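Local coordinates for SecB-like chaperone Rv1957 (Mycobacterium tuberculosis, PDB 5MTW), which acts as the chaperone of a toxin-antitoxin-chaperone system, preventing aggregation of the antitoxin HigA1 and allowing it to neutralise the toxin HigB1, at residues A38-A43 against L155-L160. Numbering follows the deposited sequence.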
ATOM      1  N   ALA A  38       3.220  15.594  -4.024  1.00 17.71           N
ATOM      2  CA  ALA A  38       2.098  15.977  -3.151  1.00 19.03           C
ATOM      3  C   ALA A  38       2.525  16.731  -1.901  1.00 20.12           C
ATOM      4  O   ALA A  38       3.652  16.612  -1.452  1.00 17.72           O
ATOM      5  CB  ALA A  38       1.413  14.682  -2.740  1.00 20.85           C
ATOM      6  N   ALA A  39       1.583  17.495  -1.316  1.00 19.56           N
ATOM      7  CA  ALA A  39       1.839  18.299  -0.127  1.00 21.69           C
ATOM      8  C   ALA A  39       0.524  18.597   0.550  1.00 19.69           C
ATOM      9  O   ALA A  39      -0.513  18.732  -0.149  1.00 20.38           O
ATOM     10  CB  ALA A  39       2.538  19.628  -0.420  1.00 19.53           C
ATOM     11  N   VAL A  40       0.601  18.602   1.869  1.00 20.05           N
ATOM     12  CA  VAL A  40      -0.505  19.079   2.694  1.00 25.19           C
ATOM     13  C   VAL A  40      -0.211  20.537   3.029  1.00 25.95           C
ATOM     14  O   VAL A  40       0.866  20.885   3.451  1.00 24.24           O
ATOM     15  CB  VAL A  40      -0.815  18.182   3.918  1.00 31.09           C
ATOM     16  CG1 VAL A  40       0.431  17.713   4.571  1.00 37.28           C
ATOM     17  CG2 VAL A  40      -1.732  18.871   4.930  1.00 31.53           C
ATOM     18  N   HIS A  41      -1.197  21.386   2.798  1.00 24.26           N
ATOM     19  CA  HIS A  41      -1.044  22.843   2.994  1.00 28.08           C
ATOM     20  C   HIS A  41      -1.655  23.443   4.288  1.00 30.64           C
ATOM     21  O   HIS A  41      -1.234  24.530   4.657  1.00 28.19           O
ATOM     22  CB  HIS A  41      -1.672  23.565   1.839  1.00 27.01           C
ATOM     23  CG  HIS A  41      -1.297  23.025   0.498  1.00 27.09           C
ATOM     24  ND1 HIS A  41      -0.033  23.129  -0.004  1.00 27.59           N
ATOM     25  CD2 HIS A  41      -2.041  22.499  -0.494  1.00 28.43           C
ATOM     26  CE1 HIS A  41       0.017  22.606  -1.208  1.00 30.29           C
ATOM     27  NE2 HIS A  41      -1.192  22.231  -1.537  1.00 26.94           N
ATOM     28  N   ARG A  42      -2.603  22.754   4.950  1.00 26.13           N
ATOM     29  CA  ARG A  42      -3.514  23.330   5.977  1.00 31.44           C
ATOM     30  C   ARG A  42      -4.246  22.154   6.624  1.00 35.33           C
ATOM     31  O   ARG A  42      -4.279  21.026   6.053  1.00 30.88           O
ATOM     32  CB  ARG A  42      -4.541  24.331   5.340  1.00 29.98           C
ATOM     33  N   ALA A  43      -4.858  22.382   7.788  1.00 37.47           N
ATOM     34  CA  ALA A  43      -5.715  21.357   8.419  1.00 36.50           C
ATOM     35  C   ALA A  43      -7.033  21.054   7.624  1.00 33.55           C
ATOM     36  O   ALA A  43      -7.680  21.956   7.108  1.00 40.92           O
ATOM     37  CB  ALA A  43      -6.045  21.781   9.875  1.00 37.49           C
ATOM     38  N   LEU A 155      -0.373  11.401   4.670  1.00 15.46           N
ATOM     39  CA  LEU A 155      -0.400  12.854   4.979  1.00 18.00           C
ATOM     40  C   LEU A 155      -1.241  13.161   6.242  1.00 17.64           C
ATOM     41  O   LEU A 155      -1.290  14.264   6.651  1.00 15.88           O
ATOM     42  CB  LEU A 155      -1.014  13.652   3.826  1.00 20.12           C
ATOM     43  CG  LEU A 155      -0.276  13.488   2.541  1.00 21.04           C
ATOM     44  CD1 LEU A 155      -1.039  14.009   1.269  1.00 22.27           C
ATOM     45  CD2 LEU A 155       1.114  14.159   2.610  1.00 20.02           C
ATOM     46  N   ALA A 156      -1.883  12.136   6.822  1.00 17.19           N
ATOM     47  CA  ALA A 156      -2.652  12.256   8.037  1.00 19.94           C
ATOM     48  C   ALA A 156      -3.973  12.971   7.797  1.00 21.02           C
ATOM     49  O   ALA A 156      -4.546  13.521   8.722  1.00 19.52           O
ATOM     50  CB  ALA A 156      -1.842  12.928   9.181  1.00 21.23           C
ATOM     51  N   LEU A 157      -4.457  12.900   6.548  1.00 18.96           N
ATOM     52  CA  LEU A 157      -5.735  13.412   6.187  1.00 20.01           C
ATOM     53  C   LEU A 157      -6.777  12.304   6.450  1.00 20.69           C
ATOM     54  O   LEU A 157      -6.426  11.132   6.486  1.00 15.53           O
ATOM     55  CB  LEU A 157      -5.775  13.821   4.727  1.00 20.54           C
ATOM     56  CG  LEU A 157      -4.752  14.884   4.386  1.00 23.65           C
ATOM     57  CD1 LEU A 157      -4.732  15.198   2.908  1.00 26.02           C
ATOM     58  CD2 LEU A 157      -5.056  16.141   5.180  1.00 25.35           C
ATOM     59  N   PRO A 158      -8.045  12.674   6.538  1.00 22.67           N
ATOM     60  CA  PRO A 158      -9.085  11.618   6.517  1.00 22.03           C
ATOM     61  C   PRO A 158      -8.827  10.819   5.254  1.00 22.96           C
ATOM     62  O   PRO A 158      -8.684  11.396   4.170  1.00 18.16           O
ATOM     63  CB  PRO A 158     -10.376  12.413   6.400  1.00 24.52           C
ATOM     64  CG  PRO A 158     -10.003  13.650   7.168  1.00 23.59           C
ATOM     65  CD  PRO A 158      -8.668  14.016   6.644  1.00 23.91           C
ATOM     66  N   PRO A 159      -8.820   9.501   5.367  1.00 23.19           N
ATOM     67  CA  PRO A 159      -8.553   8.665   4.172  1.00 22.97           C
ATOM     68  C   PRO A 159      -9.621   8.826   3.082  1.00 23.23           C
ATOM     69  O   PRO A 159     -10.808   8.761   3.360  1.00 21.89           O
ATOM     70  CB  PRO A 159      -8.471   7.249   4.753  1.00 23.51           C
ATOM     71  CG  PRO A 159      -8.023   7.467   6.158  1.00 25.59           C
ATOM     72  CD  PRO A 159      -8.824   8.689   6.609  1.00 26.65           C
ATOM     73  N   LEU A 160      -9.165   9.214   1.882  1.00 18.22           N
ATOM     74  CA  LEU A 160     -10.009   9.351   0.749  1.00 22.02           C
ATOM     75  C   LEU A 160     -10.074   8.036  -0.031  1.00 21.58           C
ATOM     76  O   LEU A 160      -9.046   7.557  -0.561  1.00 17.67           O
ATOM     77  CB  LEU A 160      -9.460  10.369  -0.234  1.00 18.65           C
ATOM     78  CG  LEU A 160     -10.286  10.535  -1.506  1.00 22.20           C
ATOM     79  CD1 LEU A 160     -11.734  10.772  -1.096  1.00 21.93           C
ATOM     80  CD2 LEU A 160      -9.817  11.760  -2.207  1.00 23.50           C
TER
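Val40, the last residue of strand 26-40, spreads its two methyl groups toward two leucines of the loop that follows helix 125-154. Val40 CG1 meets Leu155 CD2 at 4.1 Å, the two side chains sliding past each other in opposite directions, while Val40 CG2 reaches Leu157 CD2 at 4.3 Å. The rotation about CA-CB makes this division possible: CG1 sits between the backbone N and the carbonyl carbon (chi1 41°), which leaves CG2 anti to the N and turned to the second leucine. A beta-branched residue suits the place, since it offers two methyls directly from a strand backbone.

The leucines share one rotamer but reach toward Val40 by different routes. Leu155 sends its CB toward the strand. Ala156, at positive phi (74°) in the Schellman motif, then turns the chain out of the helix, its methyl adding little bulk between the leucines in sequence. Leu157 therefore starts off at an angle to the strand and brings its CD2 methyl up to Val40, resting also on Val101 and Ala102 of strand 99-114.

Leu155 packs on Leu33 of the second subunit, into which the sheet continues, and Leu157 on an aromatic side chain of the bound peptide. Methyl contacts at van der Waals distance supply no directional bond, so the contact rests on dispersion and burial of apolar surface, continuous with the subunit interface and the peptide-binding surface.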